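Local structure of 6-phosphogluconolactonase (Trypanosoma cruzi, 6VYE) at residues A[31-34]-A[35-39]; A[67-70]-A[71-75]; A[127-130]-A[131-135]. The protein probably catalyses the hydrolysis of 6-phosphogluconolactone to 6-phosphogluconate, the second step of the pentose phosphate pathway. One frame throughout, in Å; residues are numbered along the deposited sequence.

Contact 1: residues A[31-34]-A[35-39]; sequences KIVE and IIHAS
Val33 turns CG1 away from its own backbone N (chi1 170°), and His37 sets its ring beside its own N (chi1 -68°). The two side chains therefore run side by side, one turn apart on helix 24-38. Val33 CG1 lies 3.4 Å from His37 CD2 and meets the ring obliquely. On the next face Ile32 and Ile36 meet through branch ends, with Ile32 CG2 4.0 Å from Ile36 CD1. Ile36 CG1 also rests on the turn below, 3.3 Å from Ile32 O. Ile35 does the same toward Lys31, and its CD1 reaches the aliphatic CG of Lys31 at 4.2 Å. Regular i to i+4 backbone bonds hold these turns. The bond from His37 N to Val33 O is 3.0 Å long and fairly straight (163°). The last one, Ala38 N to Glu34 O, is weak, in the last turn of the helix. Ile32 and Ile35 press on strands 163-167 and 219-224 of the central sheet. His37 NE2 is hydrogen-bonded to a glycerol, probably left from crystallisation. Apolar contact thus does the work between the side chains, and the polar bonding between these turns stays in the backbone.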
# COMPACT_ATOMS: atom_id res chain seq x y z
N LYS A 31 4.96 14.31 2.73
CA LYS A 31 5.82 13.42 1.90
C LYS A 31 5.18 13.26 0.51
O LYS A 31 5.90 13.44 -0.47
CB LYS A 31 6.04 12.07 2.59
CG LYS A 31 7.05 11.17 1.89
CD LYS A 31 8.32 11.90 1.52
CE LYS A 31 9.58 11.08 1.65
NZ LYS A 31 10.76 11.91 1.33
N ILE A 32 3.90 12.87 0.44
CA ILE A 32 3.21 12.66 -0.87
C ILE A 32 3.27 13.94 -1.72
O ILE A 32 3.68 13.86 -2.89
CB ILE A 32 1.77 12.13 -0.70
CG1 ILE A 32 1.75 10.70 -0.17
CG2 ILE A 32 0.99 12.24 -2.00
CD1 ILE A 32 0.47 10.36 0.56
N VAL A 33 2.96 15.08 -1.14
CA VAL A 33 2.96 16.40 -1.85
C VAL A 33 4.38 16.72 -2.31
O VAL A 33 4.51 17.12 -3.45
CB VAL A 33 2.33 17.52 -1.01
CG1 VAL A 33 2.54 18.90 -1.62
CG2 VAL A 33 0.85 17.25 -0.80
N GLU A 34 5.39 16.51 -1.48
CA GLU A 34 6.82 16.71 -1.85
C GLU A 34 7.17 15.85 -3.07
O GLU A 34 7.88 16.37 -3.96
CB GLU A 34 7.76 16.27 -0.72
CG GLU A 34 8.08 17.37 0.26
CD GLU A 34 8.73 16.91 1.56
OE1 GLU A 34 9.07 15.69 1.70
OE2 GLU A 34 8.85 17.77 2.46
N ILE A 35 6.72 14.58 -3.10
CA ILE A 35 7.04 13.66 -4.22
C ILE A 35 6.34 14.22 -5.47
O ILE A 35 6.92 14.20 -6.53
CB ILE A 35 6.61 12.21 -3.89
CG1 ILE A 35 7.46 11.62 -2.75
CG2 ILE A 35 6.64 11.34 -5.14
CD1 ILE A 35 6.90 10.35 -2.19
N ILE A 36 5.11 14.71 -5.34
CA ILE A 36 4.34 15.27 -6.50
C ILE A 36 5.14 16.45 -7.06
O ILE A 36 5.43 16.46 -8.27
CB ILE A 36 2.92 15.68 -6.10
CG1 ILE A 36 2.07 14.45 -5.76
CG2 ILE A 36 2.29 16.53 -7.21
CD1 ILE A 36 0.75 14.76 -5.12
N HIS A 37 5.53 17.39 -6.22
CA HIS A 37 6.20 18.65 -6.67
C HIS A 37 7.63 18.42 -7.17
O HIS A 37 8.14 19.32 -7.88
CB HIS A 37 6.15 19.69 -5.57
CG HIS A 37 4.76 20.16 -5.33
ND1 HIS A 37 3.87 20.32 -6.38
CD2 HIS A 37 4.11 20.53 -4.20
CE1 HIS A 37 2.71 20.75 -5.91
NE2 HIS A 37 2.82 20.85 -4.57
N ALA A 38 8.26 17.31 -6.81
CA ALA A 38 9.64 16.97 -7.23
C ALA A 38 9.61 16.48 -8.67
O ALA A 38 10.66 16.44 -9.29
CB ALA A 38 10.24 15.91 -6.32
N SER A 39 8.42 16.10 -9.16
CA SER A 39 8.18 15.52 -10.49
C SER A 39 7.68 16.62 -11.43
O SER A 39 6.71 17.32 -11.06
CB SER A 39 7.18 14.42 -10.37
OG SER A 39 7.36 13.44 -11.38

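Contact 2: residues A[67-70]-A[71-75]; sequences HLHL and LKEER
The ring of His69 is approached by two glutamates from different directions. Glu73 comes over one face: its CB sits 3.9 Å from the ring centroid, 24° off the normal, which makes a CH-pi contact. The CB is offset toward the rim and lies nearest the CD2 and NE2 side. The side chains cross at about a right angle, yet the carboxylate of Glu73 is turned only 24° from the ring plane. Its chain folds back at chi2. Glu74 reaches the ring at its edge. There His69 ND1 gives a weak, bent hydrogen bond to Glu74 OE2 at 3.3 Å, and the carboxylate is turned steeply to the ring. The other oxygen of Glu74, OE1, has a salt bridge to Arg41, the stronger partner of this carboxylate.

His69 CG stands away from its backbone N (chi1 -174°), which carries the ring over the next turn. Further round, the side chains of Leu68 and Lys72 cross at a slant, with Leu68 CD1 3.9 Å from Lys72 CB. Leu70 is buried against helix 24-38 and Trp44, and Leu71 against Leu77 and Phe79 of strand 77-85. The backbone begins as an ordinary helix, with Lys72 N bonded to Leu68 O at 2.7 Å. It then widens, for Glu74 N bonds to His69 O at 3.0 Å, five residues back. Arg75 follows with positive phi. A short helix with a wider pi-type turn at residues 71-73 is the motif here, and the chain then leads into strand 77-85 of the alpha/beta fold.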
# COMPACT_ATOMS: atom_id res chain seq x y z
N HIS A 67 -5.45 19.90 -0.28
CA HIS A 67 -4.73 19.72 -1.57
C HIS A 67 -5.70 19.37 -2.71
O HIS A 67 -5.26 18.81 -3.72
CB HIS A 67 -3.58 18.75 -1.39
CG HIS A 67 -2.55 19.25 -0.44
ND1 HIS A 67 -1.69 20.29 -0.75
CD2 HIS A 67 -2.23 18.88 0.82
CE1 HIS A 67 -0.90 20.52 0.27
NE2 HIS A 67 -1.19 19.66 1.23
N LEU A 68 -6.96 19.75 -2.60
CA LEU A 68 -7.94 19.34 -3.64
C LEU A 68 -7.58 19.96 -5.00
O LEU A 68 -7.80 19.31 -6.04
CB LEU A 68 -9.36 19.74 -3.26
CG LEU A 68 -10.45 19.08 -4.11
CD1 LEU A 68 -10.19 17.58 -4.26
CD2 LEU A 68 -11.81 19.31 -3.47
N HIS A 69 -7.11 21.20 -5.00
CA HIS A 69 -6.75 21.91 -6.25
C HIS A 69 -5.65 21.12 -6.98
O HIS A 69 -5.71 20.99 -8.22
CB HIS A 69 -6.33 23.35 -5.95
CG HIS A 69 -6.12 24.09 -7.22
ND1 HIS A 69 -4.86 24.19 -7.83
CD2 HIS A 69 -7.00 24.68 -8.06
CE1 HIS A 69 -5.00 24.87 -8.96
NE2 HIS A 69 -6.29 25.16 -9.13
N LEU A 70 -4.68 20.62 -6.23
CA LEU A 70 -3.52 19.89 -6.77
C LEU A 70 -4.02 18.59 -7.39
O LEU A 70 -3.51 18.24 -8.45
CB LEU A 70 -2.53 19.65 -5.63
CG LEU A 70 -1.31 18.82 -5.98
CD1 LEU A 70 -0.52 19.46 -7.10
CD2 LEU A 70 -0.42 18.65 -4.76
N LEU A 71 -5.00 17.92 -6.77
CA LEU A 71 -5.44 16.54 -7.14
C LEU A 71 -6.56 16.58 -8.18
O LEU A 71 -6.57 15.72 -9.12
CB LEU A 71 -5.86 15.80 -5.87
CG LEU A 71 -4.76 15.66 -4.82
CD1 LEU A 71 -5.25 14.89 -3.62
CD2 LEU A 71 -3.49 15.04 -5.40
N LYS A 72 -7.50 17.51 -8.05
CA LYS A 72 -8.70 17.59 -8.93
C LYS A 72 -8.37 18.44 -10.17
O LYS A 72 -8.45 17.89 -11.27
CB LYS A 72 -9.90 18.12 -8.14
CG LYS A 72 -11.11 18.56 -8.94
CD LYS A 72 -12.19 19.07 -8.00
CE LYS A 72 -13.59 18.69 -8.41
NZ LYS A 72 -14.05 19.47 -9.57
N GLU A 73 -8.04 19.72 -10.00
CA GLU A 73 -7.77 20.66 -11.13
C GLU A 73 -6.44 20.31 -11.81
O GLU A 73 -6.40 20.43 -13.04
CB GLU A 73 -7.67 22.12 -10.68
CG GLU A 73 -9.02 22.83 -10.66
CD GLU A 73 -9.98 22.24 -9.65
OE1 GLU A 73 -9.53 21.92 -8.53
OE2 GLU A 73 -11.15 22.03 -10.01
N GLU A 74 -5.39 19.99 -11.05
CA GLU A 74 -4.02 19.84 -11.61
C GLU A 74 -3.75 18.35 -11.91
O GLU A 74 -2.69 18.08 -12.52
CB GLU A 74 -2.95 20.47 -10.72
CG GLU A 74 -3.01 21.98 -10.62
CD GLU A 74 -1.74 22.58 -10.00
OE1 GLU A 74 -0.62 22.25 -10.49
OE2 GLU A 74 -1.86 23.31 -8.98
N ARG A 75 -4.68 17.45 -11.57
CA ARG A 75 -4.61 16.01 -11.95
C ARG A 75 -3.25 15.43 -11.56
O ARG A 75 -2.60 14.79 -12.43
CB ARG A 75 -4.87 15.90 -13.46
CG ARG A 75 -6.22 16.47 -13.90
CD ARG A 75 -6.45 16.54 -15.39
NE ARG A 75 -6.02 15.31 -16.06
CZ ARG A 75 -6.73 14.20 -16.15
NH1 ARG A 75 -7.94 14.13 -15.66
NH2 ARG A 75 -6.23 13.15 -16.78

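Contact 3: residues A[127-130]-A[131-135]; sequences ACND and AVKSA
Cys128 and Val132 touch in the first turns of helix 128-146, with Ala127 as the N-cap. Cys128 SG lies 4.1 Å from Val132 CG2, a loose apolar contact. The same methyl packs more closely on the backbone, 3.3 Å from Cys128 O. One position on, Asn129 and Lys133 cross at a slant. The amide nitrogen Asn129 ND2 sits 3.6 Å from Lys133 CD, so the contact is with the aliphatic part of the lysine. The chain of Lys133 leaves CB beside its own N (chi1 -76°), which lays CG and CD along the turn below, and it then bends at chi3.

The next shell is the backbone. Four i to i+4 bonds run from Ala131, Val132, Lys133 and Ser134 to the carbonyls one turn back. The bond from Lys133 N to Asn129 O is the odd one, since the donor stands 36° out of the carbonyl plane. Farther out, the inner side of the helix faces the sheet. Ala131 and Val132 touch Val193 of strand 191-194, and Ala135 meets both that strand and strand 206-209. The side chains on this face are small, which is consistent with close packing on the outermost strand 191-194. Ser134 OG is buried and hydrogen-bonds to Asp116 O.

The helix start is also tied by Asp130, whose negative charge probably suits the positive end of the helix dipole. Ala127 N bonds to Asp130 OD2 at 2.9 Å, nearly straight at 168°, through the anti lone pair of that oxygen.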
# COMPACT_ATOMS: atom_id res chain seq x y z
N ALA A 127 -14.61 -17.45 -3.62
CA ALA A 127 -13.56 -18.47 -3.43
C ALA A 127 -12.27 -17.98 -4.10
O ALA A 127 -12.31 -16.92 -4.80
CB ALA A 127 -14.02 -19.80 -4.01
N CYS A 128 -11.19 -18.74 -3.90
CA CYS A 128 -9.83 -18.45 -4.40
C CYS A 128 -9.86 -18.10 -5.90
O CYS A 128 -9.19 -17.12 -6.28
CB CYS A 128 -8.88 -19.61 -4.17
SG CYS A 128 -7.16 -19.18 -4.52
N ASN A 129 -10.61 -18.86 -6.71
CA ASN A 129 -10.60 -18.73 -8.19
C ASN A 129 -11.23 -17.40 -8.60
O ASN A 129 -10.80 -16.86 -9.63
CB ASN A 129 -11.30 -19.89 -8.91
CG ASN A 129 -10.96 -19.90 -10.39
OD1 ASN A 129 -9.81 -20.13 -10.76
ND2 ASN A 129 -11.94 -19.62 -11.24
N ASP A 130 -12.22 -16.92 -7.84
CA ASP A 130 -12.86 -15.59 -8.01
C ASP A 130 -11.83 -14.48 -7.74
O ASP A 130 -11.74 -13.55 -8.55
CB ASP A 130 -14.02 -15.38 -7.04
CG ASP A 130 -15.18 -16.34 -7.25
OD1 ASP A 130 -15.72 -16.37 -8.37
OD2 ASP A 130 -15.53 -17.06 -6.30
N ALA A 131 -11.12 -14.58 -6.62
CA ALA A 131 -10.06 -13.64 -6.22
C ALA A 131 -8.99 -13.61 -7.32
O ALA A 131 -8.56 -12.51 -7.71
CB ALA A 131 -9.49 -14.04 -4.88
N VAL A 132 -8.55 -14.78 -7.79
CA VAL A 132 -7.47 -14.87 -8.80
C VAL A 132 -7.92 -14.19 -10.11
O VAL A 132 -7.09 -13.50 -10.72
CB VAL A 132 -7.00 -16.32 -8.99
CG1 VAL A 132 -6.12 -16.48 -10.23
CG2 VAL A 132 -6.26 -16.84 -7.78
N LYS A 133 -9.18 -14.34 -10.54
CA LYS A 133 -9.66 -13.72 -11.81
C LYS A 133 -9.73 -12.20 -11.64
O LYS A 133 -9.43 -11.47 -12.59
CB LYS A 133 -10.99 -14.33 -12.26
CG LYS A 133 -10.86 -15.72 -12.88
CD LYS A 133 -12.15 -16.49 -13.03
CE LYS A 133 -13.17 -15.77 -13.86
NZ LYS A 133 -14.36 -16.62 -14.07
N SER A 134 -10.09 -11.73 -10.45
CA SER A 134 -10.12 -10.29 -10.09
C SER A 134 -8.69 -9.70 -10.07
O SER A 134 -8.49 -8.61 -10.62
CB SER A 134 -10.83 -10.12 -8.79
OG SER A 134 -10.93 -8.74 -8.48
N ALA A 135 -7.71 -10.42 -9.53
CA ALA A 135 -6.28 -10.01 -9.51
C ALA A 135 -5.76 -9.89 -10.94
O ALA A 135 -5.06 -8.89 -11.22
CB ALA A 135 -5.46 -11.00 -8.72

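Contacts 1 and 2 are neighbours, about 13 Å apart between centres. They join helix 24-38 to helix 68-73 and its N-cap residue His67: His37 CE1 packs on Leu70 CD1 at 3.7 Å, and Val33 CG2 on His67 NE2 at 3.8 Å. Contact 3 stands alone, about 35 Å from contact 1 between centres, across the chain's centre. All three are partly buried, with one face on the protein and one outward. Contact 1 leans on the parallel middle of the sheet with isoleucines. Contact 3 leans on the antiparallel strands at one end with smaller side chains. Contact 2 differs in setting two glutamates round a histidine on its outer side.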